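Iron binding protein FbpA (Mannheimia haemolytica, PDB 1Q35) probably captures ferric iron in the bacterial periplasm for uptake, as a member of the family 1 solute-binding proteins. Local coordinates at residues A[82-87]-A[269-274]; A[106-111]-A[183-188]; A[150-155]-A[298-303]. One frame throughout, in Å; residues are numbered along the deposited sequence.

Contact 1 of 3, residues A[82-87]-A[269-274]; sequences KNIPAQ and YPVKEG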
loop_
_atom_site.group_PDB
_atom_site.type_symbol
_atom_site.label_atom_id
_atom_site.label_comp_id
_atom_site.label_asym_id
_atom_site.label_seq_id
_atom_site.Cartn_x
_atom_site.Cartn_y
_atom_site.Cartn_z
ATOM N N LYS A 82 4.579 -4.803 -22.048
ATOM C CA LYS A 82 5.882 -4.166 -22.204
ATOM C C LYS A 82 6.261 -3.352 -20.969
ATOM O O LYS A 82 7.415 -3.363 -20.536
ATOM C CB LYS A 82 5.868 -3.247 -23.429
ATOM C CG LYS A 82 7.220 -2.636 -23.785
ATOM C CD LYS A 82 7.105 -1.662 -24.951
ATOM C CE LYS A 82 8.373 -0.835 -25.128
ATOM N NZ LYS A 82 8.247 0.518 -24.524
ATOM N N ASN A 83 5.279 -2.658 -20.402
ATOM C CA ASN A 83 5.531 -1.674 -19.348
ATOM C C ASN A 83 5.606 -2.271 -17.949
ATOM O O ASN A 83 6.407 -1.821 -17.133
ATOM C CB ASN A 83 4.460 -0.583 -19.375
ATOM C CG ASN A 83 4.623 0.371 -20.543
ATOM O OD1 ASN A 83 5.683 0.434 -21.171
ATOM N ND2 ASN A 83 3.575 1.127 -20.837
ATOM N N ILE A 84 4.772 -3.267 -17.667
ATOM C CA ILE A 84 4.673 -3.843 -16.327
ATOM C C ILE A 84 5.369 -5.202 -16.296
ATOM O O ILE A 84 4.945 -6.122 -16.998
ATOM C CB ILE A 84 3.192 -3.999 -15.901
ATOM C CG1 ILE A 84 2.454 -2.658 -16.013
ATOM C CG2 ILE A 84 3.113 -4.568 -14.477
ATOM C CD1 ILE A 84 0.961 -2.731 -15.720
ATOM N N PRO A 85 6.438 -5.347 -15.512
ATOM C CA PRO A 85 7.086 -6.652 -15.363
ATOM C C PRO A 85 6.088 -7.711 -14.915
ATOM O O PRO A 85 5.152 -7.396 -14.179
ATOM C CB PRO A 85 8.140 -6.399 -14.281
ATOM C CG PRO A 85 8.426 -4.955 -14.365
ATOM C CD PRO A 85 7.126 -4.304 -14.729
ATOM N N ALA A 86 6.289 -8.949 -15.358
ATOM C CA ALA A 86 5.339 -10.032 -15.108
ATOM C C ALA A 86 5.042 -10.260 -13.625
ATOM O O ALA A 86 3.933 -10.640 -13.267
ATOM C CB ALA A 86 5.837 -11.326 -15.751
ATOM N N GLN A 87 6.031 -10.022 -12.763
ATOM C CA GLN A 87 5.866 -10.253 -11.331
ATOM C C GLN A 87 4.930 -9.250 -10.653
ATOM O O GLN A 87 4.530 -9.466 -9.516
ATOM C CB GLN A 87 7.223 -10.255 -10.620
ATOM C CG GLN A 87 7.893 -8.890 -10.499
ATOM C CD GLN A 87 9.031 -8.882 -9.504
ATOM O OE1 GLN A 87 10.174 -8.611 -9.869
ATOM N NE2 GLN A 87 8.726 -9.173 -8.244
ATOM N N TYR A 269 7.693 3.513 -5.712
ATOM C CA TYR A 269 8.570 2.810 -6.637
ATOM C C TYR A 269 7.788 2.474 -7.907
ATOM O O TYR A 269 6.812 1.738 -7.841
ATOM C CB TYR A 269 9.113 1.529 -5.999
ATOM C CG TYR A 269 9.948 1.802 -4.765
ATOM C CD1 TYR A 269 9.458 1.554 -3.488
ATOM C CD2 TYR A 269 11.237 2.331 -4.881
ATOM C CE1 TYR A 269 10.229 1.825 -2.352
ATOM C CE2 TYR A 269 12.013 2.601 -3.755
ATOM C CZ TYR A 269 11.502 2.349 -2.498
ATOM O OH TYR A 269 12.255 2.620 -1.375
ATOM N N PRO A 270 8.177 3.006 -9.066
ATOM C CA PRO A 270 7.508 2.609 -10.311
ATOM C C PRO A 270 7.638 1.114 -10.549
ATOM O O PRO A 270 8.637 0.518 -10.154
ATOM C CB PRO A 270 8.272 3.376 -11.398
ATOM C CG PRO A 270 8.971 4.457 -10.702
ATOM C CD PRO A 270 9.240 3.997 -9.303
ATOM N N VAL A 271 6.637 0.505 -11.178
ATOM C CA VAL A 271 6.802 -0.864 -11.679
ATOM C C VAL A 271 7.584 -0.896 -12.997
ATOM O O VAL A 271 8.251 -1.884 -13.298
ATOM C CB VAL A 271 5.458 -1.621 -11.853
ATOM C CG1 VAL A 271 4.758 -1.784 -10.508
ATOM C CG2 VAL A 271 4.544 -0.948 -12.877
ATOM N N LYS A 272 7.511 0.179 -13.776
ATOM C CA LYS A 272 8.138 0.203 -15.099
ATOM C C LYS A 272 9.650 0.340 -14.968
ATOM O O LYS A 272 10.145 1.249 -14.303
ATOM C CB LYS A 272 7.573 1.342 -15.946
ATOM C CG LYS A 272 8.095 1.365 -17.384
ATOM C CD LYS A 272 7.343 2.377 -18.226
ATOM C CE LYS A 272 8.058 2.681 -19.539
ATOM N NZ LYS A 272 8.409 1.457 -20.300
ATOM N N GLU A 273 10.379 -0.576 -15.600
ATOM C CA GLU A 273 11.837 -0.557 -15.580
ATOM C C GLU A 273 12.376 0.659 -16.326
ATOM O O GLU A 273 11.803 1.096 -17.323
ATOM C CB GLU A 273 12.397 -1.841 -16.197
ATOM C CG GLU A 273 12.111 -3.084 -15.376
ATOM C CD GLU A 273 12.765 -4.324 -15.952
ATOM O OE1 GLU A 273 13.937 -4.594 -15.610
ATOM O OE2 GLU A 273 12.105 -5.023 -16.749
ATOM N N GLY A 274 13.472 1.212 -15.816
ATOM C CA GLY A 274 14.107 2.368 -16.426
ATOM C C GLY A 274 13.580 3.704 -15.937
ATOM O O GLY A 274 14.096 4.747 -16.333
HETATM O O HOH W 1 9.003 -2.300 -17.613
HETATM O O HOH W 2 9.357 -4.909 -18.156
#
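In the periplasmic binding protein fold of FbpA, Asn83 at the end of helix 78-83, and Ile84 and Pro85 just after it, pack against the loop leaving the short strand 269-270, with Val271, Lys272 and Glu273. The backbones draw nearest at Asn83 and Lys272, whose CA atoms lie 5.3 Å apart. One direct hydrogen bond crosses between the segments. Lys272 runs out extended until its last torsion, chi4 52°, turns NZ onto Asn83 OD1 at 3.0 Å. The ammonium does not sit on a lone pair: it comes at 130° to the C=O bond and 45° above the carbonyl plane. The other end of this buried amide, ND2, is bonded to Ser254 OG, which together with the lysine fixes which way round the amide is turned. Lys82 NZ lies only 4.3 Å from Lys272 NZ, a proximity that may disfavour full protonation of both. Further along, Pro85 points its ring at the loop, and its CD presses on Val271 O at 3.0 Å. Next to it in sequence, Ile84 CG1 touches Val271 CG2 at 4.1 Å. Gln259 of helix 256-266 accepts a hydrogen bond from Lys272 N through OE1. Asn83 O, a carbonyl in the final turn of its helix, receives a CH...O contact from Lys272 CA at 3.4 Å. Water 1 bridges the two backbones, lying 2.7 Å from Asn83 O while accepting a hydrogen bond from Glu273 N at 3.0 Å.

Contact 2 of 3, residues A[106-111]-A[183-188]; sequences YTSKDR and KAIKEG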
loop_
_atom_site.group_PDB
_atom_site.type_symbol
_atom_site.label_atom_id
_atom_site.label_comp_id
_atom_site.label_asym_id
_atom_site.label_seq_id
_atom_site.Cartn_x
_atom_site.Cartn_y
_atom_site.Cartn_z
ATOM N N TYR A 106 9.578 3.342 11.009
ATOM C CA TYR A 106 10.122 4.664 11.312
ATOM C C TYR A 106 10.607 4.686 12.749
ATOM O O TYR A 106 9.962 4.120 13.625
ATOM C CB TYR A 106 9.052 5.735 11.092
ATOM C CG TYR A 106 8.637 5.851 9.646
ATOM C CD1 TYR A 106 7.383 5.432 9.208
ATOM C CD2 TYR A 106 9.515 6.356 8.708
ATOM C CE1 TYR A 106 7.024 5.533 7.869
ATOM C CE2 TYR A 106 9.165 6.452 7.367
ATOM C CZ TYR A 106 7.925 6.043 6.953
ATOM O OH TYR A 106 7.622 6.156 5.615
ATOM N N THR A 107 11.746 5.328 12.993
ATOM C CA THR A 107 12.263 5.455 14.353
ATOM C C THR A 107 12.562 6.903 14.692
ATOM O O THR A 107 12.815 7.724 13.819
ATOM C CB THR A 107 13.542 4.634 14.547
ATOM O OG1 THR A 107 14.502 4.987 13.540
ATOM C CG2 THR A 107 13.282 3.135 14.395
ATOM N N SER A 108 12.541 7.200 15.983
ATOM C CA SER A 108 12.920 8.519 16.464
ATOM C C SER A 108 14.389 8.765 16.144
ATOM O O SER A 108 15.243 7.974 16.514
ATOM C CB SER A 108 12.712 8.603 17.973
ATOM O OG SER A 108 13.300 9.777 18.504
ATOM N N LYS A 109 14.681 9.864 15.461
ATOM C CA LYS A 109 16.058 10.262 15.203
ATOM C C LYS A 109 16.851 10.378 16.508
ATOM O O LYS A 109 17.942 9.827 16.618
ATOM C CB LYS A 109 16.082 11.592 14.445
ATOM C CG LYS A 109 17.470 12.092 14.076
ATOM C CD LYS A 109 17.425 13.474 13.428
ATOM C CE LYS A 109 18.826 13.986 13.123
ATOM N NZ LYS A 109 18.844 15.438 12.798
ATOM N N ASP A 110 16.271 11.068 17.491
ATOM C CA ASP A 110 16.952 11.384 18.748
ATOM C C ASP A 110 16.981 10.222 19.731
ATOM O O ASP A 110 17.969 10.027 20.436
ATOM C CB ASP A 110 16.285 12.596 19.428
ATOM C CG ASP A 110 16.481 13.886 18.655
ATOM O OD1 ASP A 110 15.641 14.799 18.800
ATOM O OD2 ASP A 110 17.447 14.081 17.893
ATOM N N ARG A 111 15.898 9.453 19.790
ATOM C CA ARG A 111 15.705 8.494 20.872
ATOM C C ARG A 111 15.965 7.033 20.484
ATOM O O ARG A 111 15.967 6.159 21.348
ATOM C CB ARG A 111 14.305 8.649 21.466
ATOM C CG ARG A 111 14.025 10.044 22.028
ATOM C CD ARG A 111 12.663 10.192 22.668
ATOM N NE ARG A 111 11.607 9.838 21.724
ATOM C CZ ARG A 111 11.139 10.637 20.768
ATOM N NH1 ARG A 111 11.570 11.885 20.631
ATOM N NH2 ARG A 111 10.196 10.183 19.947
ATOM N N LYS A 183 4.147 11.862 13.158
ATOM C CA LYS A 183 3.894 13.049 13.973
ATOM C C LYS A 183 4.069 12.713 15.450
ATOM O O LYS A 183 4.650 13.493 16.205
ATOM C CB LYS A 183 2.481 13.579 13.720
ATOM C CG LYS A 183 2.157 14.888 14.437
ATOM C CD LYS A 183 0.716 15.311 14.200
ATOM C CE LYS A 183 0.464 16.744 14.649
ATOM N NZ LYS A 183 -0.992 17.044 14.753
ATOM N N ALA A 184 3.577 11.551 15.862
ATOM C CA ALA A 184 3.682 11.126 17.249
ATOM C C ALA A 184 5.136 10.871 17.645
ATOM O O ALA A 184 5.514 11.142 18.776
ATOM C CB ALA A 184 2.828 9.895 17.497
ATOM N N ILE A 185 5.957 10.359 16.727
ATOM C CA ILE A 185 7.392 10.233 16.973
ATOM C C ILE A 185 7.993 11.622 17.209
ATOM O O ILE A 185 8.753 11.838 18.159
ATOM C CB ILE A 185 8.109 9.514 15.797
ATOM C CG1 ILE A 185 7.699 8.037 15.738
ATOM C CG2 ILE A 185 9.625 9.651 15.954
ATOM C CD1 ILE A 185 8.228 7.285 14.521
ATOM N N LYS A 186 7.655 12.570 16.348
ATOM C CA LYS A 186 8.167 13.930 16.495
ATOM C C LYS A 186 7.809 14.508 17.871
ATOM O O LYS A 186 8.651 15.136 18.519
ATOM C CB LYS A 186 7.630 14.823 15.375
ATOM C CG LYS A 186 8.091 16.270 15.441
ATOM C CD LYS A 186 6.952 17.205 15.762
ATOM C CE LYS A 186 7.351 18.654 15.549
ATOM N NZ LYS A 186 6.445 19.563 16.298
ATOM N N GLU A 187 6.578 14.279 18.317
ATOM C CA GLU A 187 6.092 14.828 19.586
ATOM C C GLU A 187 6.626 14.092 20.821
ATOM O O GLU A 187 6.488 14.581 21.938
ATOM C CB GLU A 187 4.564 14.843 19.600
ATOM C CG GLU A 187 3.969 15.833 18.613
ATOM C CD GLU A 187 2.452 15.801 18.563
ATOM O OE1 GLU A 187 1.879 16.565 17.761
ATOM O OE2 GLU A 187 1.831 15.021 19.314
ATOM N N GLY A 188 7.239 12.928 20.630
ATOM C CA GLY A 188 7.832 12.174 21.718
ATOM C C GLY A 188 6.953 11.083 22.302
ATOM O O GLY A 188 7.353 10.424 23.250
HETATM O O HOH W 3 11.252 13.989 18.616
#
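Arg111 reaches from the loop after strand 96-108 to Ile185 and Gly188 at the Schellman motif that closes helix 178-187. Its CB points at the helix, and the chain stays extended through chi2 and bends at chi3 (-56°), which swings the guanidinium across the helix end. NE is paired with Asp191 in a salt bridge. The guanidinium plane is flanked on both faces: Gly188 CA lies 3.4 Å above one, offset toward the rim, and Ser108 OG sits 3.2 Å from the opposite face, over its centre. That hydroxyl oxygen is held by an ST motif, accepting from Arg111 N at 2.9 Å, so the arginine's own backbone positions an atom that covers its head group. NH1 donates a hydrogen bond to water 3 at 2.9 Å, and that water donates to Lys186 O. NH2 donates to Ile185 O at 2.8 Å, nearly straight at 164° and on a lone pair in the carbonyl plane; it also bonds Cys190 O. Since Gly188 N, at positive phi, donates to Ile185 O too, the cap and the arginine share one acceptor. Strand and helix segments run almost parallel, 12° apart, with the Ile185 side chain between them. Its CD1 meets Tyr106 CB at 3.9 Å; the Tyr106 side chain lies about 5 Å from that of Tyr199, which binds Fe(3+) in another structure of this protein. The other branch of Ile185, CG2, rests 3.5 Å from Ser108 CA.

Contact 3 of 3, residues A[150-155]-A[298-303]; sequences MIEHYG and AKNYEA. With EDO (1,2-ethanediol), chain B.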
loop_
_atom_site.group_PDB
_atom_site.type_symbol
_atom_site.label_atom_id
_atom_site.label_comp_id
_atom_site.label_asym_id
_atom_site.label_seq_id
_atom_site.Cartn_x
_atom_site.Cartn_y
_atom_site.Cartn_z
ATOM N N MET A 150 3.314 -12.498 7.119
ATOM C CA MET A 150 3.907 -13.147 8.278
ATOM C C MET A 150 3.297 -14.537 8.502
ATOM O O MET A 150 4.012 -15.465 8.854
ATOM C CB MET A 150 3.788 -12.255 9.512
ATOM C CG MET A 150 4.590 -10.963 9.360
ATOM S SD MET A 150 4.493 -9.827 10.738
ATOM C CE MET A 150 5.669 -10.596 11.861
ATOM N N ILE A 151 2.000 -14.705 8.263
ATOM C CA ILE A 151 1.393 -16.030 8.362
ATOM C C ILE A 151 2.006 -17.003 7.346
ATOM O O ILE A 151 2.277 -18.157 7.667
ATOM C CB ILE A 151 -0.140 -15.964 8.206
ATOM C CG1 ILE A 151 -0.773 -15.288 9.425
ATOM C CG2 ILE A 151 -0.726 -17.371 7.997
ATOM C CD1 ILE A 151 -2.244 -14.989 9.255
ATOM N N GLU A 152 2.236 -16.546 6.124
ATOM C CA GLU A 152 2.888 -17.397 5.125
ATOM C C GLU A 152 4.246 -17.888 5.634
ATOM O O GLU A 152 4.607 -19.054 5.456
ATOM C CB GLU A 152 3.059 -16.643 3.802
ATOM C CG GLU A 152 3.531 -17.502 2.636
ATOM C CD GLU A 152 2.445 -18.362 2.013
ATOM O OE1 GLU A 152 1.344 -18.495 2.588
ATOM O OE2 GLU A 152 2.699 -18.927 0.923
ATOM N N HIS A 153 4.995 -16.997 6.274
ATOM C CA HIS A 153 6.342 -17.310 6.734
ATOM C C HIS A 153 6.384 -18.108 8.033
ATOM O O HIS A 153 7.309 -18.889 8.233
ATOM C CB HIS A 153 7.151 -16.025 6.942
ATOM C CG HIS A 153 7.322 -15.196 5.708
ATOM N ND1 HIS A 153 7.661 -15.727 4.480
ATOM C CD2 HIS A 153 7.223 -13.861 5.525
ATOM C CE1 HIS A 153 7.753 -14.751 3.594
ATOM N NE2 HIS A 153 7.490 -13.609 4.202
ATOM N N TYR A 154 5.416 -17.895 8.926
ATOM C CA TYR A 154 5.531 -18.362 10.313
ATOM C C TYR A 154 4.351 -19.153 10.850
ATOM O O TYR A 154 4.472 -19.763 11.912
ATOM C CB TYR A 154 5.727 -17.170 11.249
ATOM C CG TYR A 154 6.898 -16.285 10.901
ATOM C CD1 TYR A 154 6.706 -14.939 10.630
ATOM C CD2 TYR A 154 8.191 -16.789 10.838
ATOM C CE1 TYR A 154 7.769 -14.116 10.303
ATOM C CE2 TYR A 154 9.267 -15.970 10.518
ATOM C CZ TYR A 154 9.046 -14.639 10.255
ATOM O OH TYR A 154 10.093 -13.811 9.945
ATOM N N GLY A 155 3.220 -19.120 10.157
ATOM C CA GLY A 155 1.999 -19.731 10.648
ATOM C C GLY A 155 1.237 -18.848 11.626
ATOM O O GLY A 155 1.731 -17.801 12.074
ATOM N N ALA A 298 -2.135 -12.150 -0.236
ATOM C CA ALA A 298 -3.588 -12.030 -0.213
ATOM C C ALA A 298 -4.280 -13.290 0.293
ATOM O O ALA A 298 -5.305 -13.216 0.956
ATOM C CB ALA A 298 -4.110 -11.665 -1.597
ATOM N N LYS A 299 -3.702 -14.442 -0.028
ATOM C CA LYS A 299 -4.213 -15.750 0.381
ATOM C C LYS A 299 -4.420 -15.847 1.888
ATOM O O LYS A 299 -5.297 -16.567 2.360
ATOM C CB LYS A 299 -3.192 -16.811 -0.073
ATOM C CG LYS A 299 -3.404 -18.254 0.342
ATOM C CD LYS A 299 -2.295 -19.126 -0.274
ATOM C CE LYS A 299 -0.916 -18.950 0.401
ATOM N NZ LYS A 299 0.171 -19.700 -0.318
ATOM N N ASN A 300 -3.603 -15.116 2.638
ATOM C CA ASN A 300 -3.605 -15.174 4.095
ATOM C C ASN A 300 -4.328 -14.011 4.770
ATOM O O ASN A 300 -4.323 -13.918 5.999
ATOM C CB ASN A 300 -2.164 -15.235 4.607
ATOM C CG ASN A 300 -1.470 -16.503 4.202
ATOM O OD1 ASN A 300 -1.858 -17.591 4.611
ATOM N ND2 ASN A 300 -0.451 -16.378 3.370
ATOM N N TYR A 301 -4.952 -13.134 3.989
ATOM C CA TYR A 301 -5.610 -11.953 4.546
ATOM C C TYR A 301 -6.710 -12.299 5.557
ATOM O O TYR A 301 -6.767 -11.727 6.639
ATOM C CB TYR A 301 -6.185 -11.080 3.430
ATOM C CG TYR A 301 -6.627 -9.711 3.908
ATOM C CD1 TYR A 301 -5.748 -8.628 3.876
ATOM C CD2 TYR A 301 -7.911 -9.499 4.398
ATOM C CE1 TYR A 301 -6.133 -7.371 4.302
ATOM C CE2 TYR A 301 -8.306 -8.233 4.847
ATOM C CZ TYR A 301 -7.408 -7.182 4.793
ATOM O OH TYR A 301 -7.786 -5.930 5.235
ATOM N N GLU A 302 -7.581 -13.236 5.200
ATOM C CA GLU A 302 -8.689 -13.635 6.063
ATOM C C GLU A 302 -8.186 -14.157 7.406
ATOM O O GLU A 302 -8.700 -13.783 8.461
ATOM C CB GLU A 302 -9.539 -14.694 5.348
ATOM C CG GLU A 302 -10.686 -15.283 6.149
ATOM C CD GLU A 302 -11.526 -16.237 5.320
ATOM O OE1 GLU A 302 -12.734 -15.969 5.138
ATOM O OE2 GLU A 302 -10.973 -17.252 4.843
ATOM N N ALA A 303 -7.173 -15.013 7.364
ATOM C CA ALA A 303 -6.592 -15.565 8.579
ATOM C C ALA A 303 -5.958 -14.469 9.438
ATOM O O ALA A 303 -6.067 -14.492 10.661
ATOM C CB ALA A 303 -5.565 -16.630 8.238
HETATM C C1 EDO B . -9.163 -11.268 0.440
HETATM O O1 EDO B . -10.489 -11.508 -0.010
HETATM C C2 EDO B . -8.190 -11.916 -0.534
HETATM O O2 EDO B . -8.351 -13.328 -0.501
HETATM O O HOH W 4 -0.320 -19.837 4.267
#
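Glu152 OE1 is gripped from two directions, by Asn300 ND2 and by water 4. The amide bond is 2.9 Å long from Asn300 ND2 to Glu152 OE1 and close to straight (166° at the hydrogen). It leaves in the amide's own plane yet meets the oxygen from above the carboxylate, 42° out of that plane. Water 4 donates to Glu152 OE1 at 2.7 Å and also to Asn300 OD1 at 2.7 Å, so both ends of the amide are tied to the one carboxylate oxygen, directly or through solvent. Glu152 turns back at chi2 (78°), which brings its acid group across the Lys299 and Asn300 side chains at about a right angle. Its second oxygen, OE2, takes Lys299 NZ on the syn side in a salt bridge of 2.9 Å; Lys299 NZ also forms a salt bridge with Asp296. Helix 141-168 is thereby fastened at Glu152 to the type I turn 298-301, whose Tyr301 N bonds Ala298 O at 3.1 Å just before helix 301-311 starts. Beside the polar group Ile151 extends the junction: its CG2 lies 3.6 Å from Asn300 OD1, and its CD1 meets Ala303 CB at 3.8 Å, with Ala304 and Leu307 continuing the apolar surface. An acid held by an ammonium, an amide N-H and a water at the protein surface would be expected to stay ionised.

In the fold
Followed from the N terminus, the chain lays down 82-87, then 106-111, then 150-155, before any contact is made. Residues 183-188 return to close contact 2, residues 269-274 close contact 1, and 298-303 close contact 3. Contact 2 is therefore nested within the loop of contact 1, whereas contact 3 crosses both. Contact 1 joins the end of helix 78-83 to the loop after strand 269-270, and contact 2 joins strand 96-108 to the end of helix 178-187. Both reach the same mixed sheet, but their centres stand about 34 Å apart. Contact 3, centred about 26 Å from contact 1 and about 30 Å from contact 2, instead joins helix 141-168 to the start of helix 301-311.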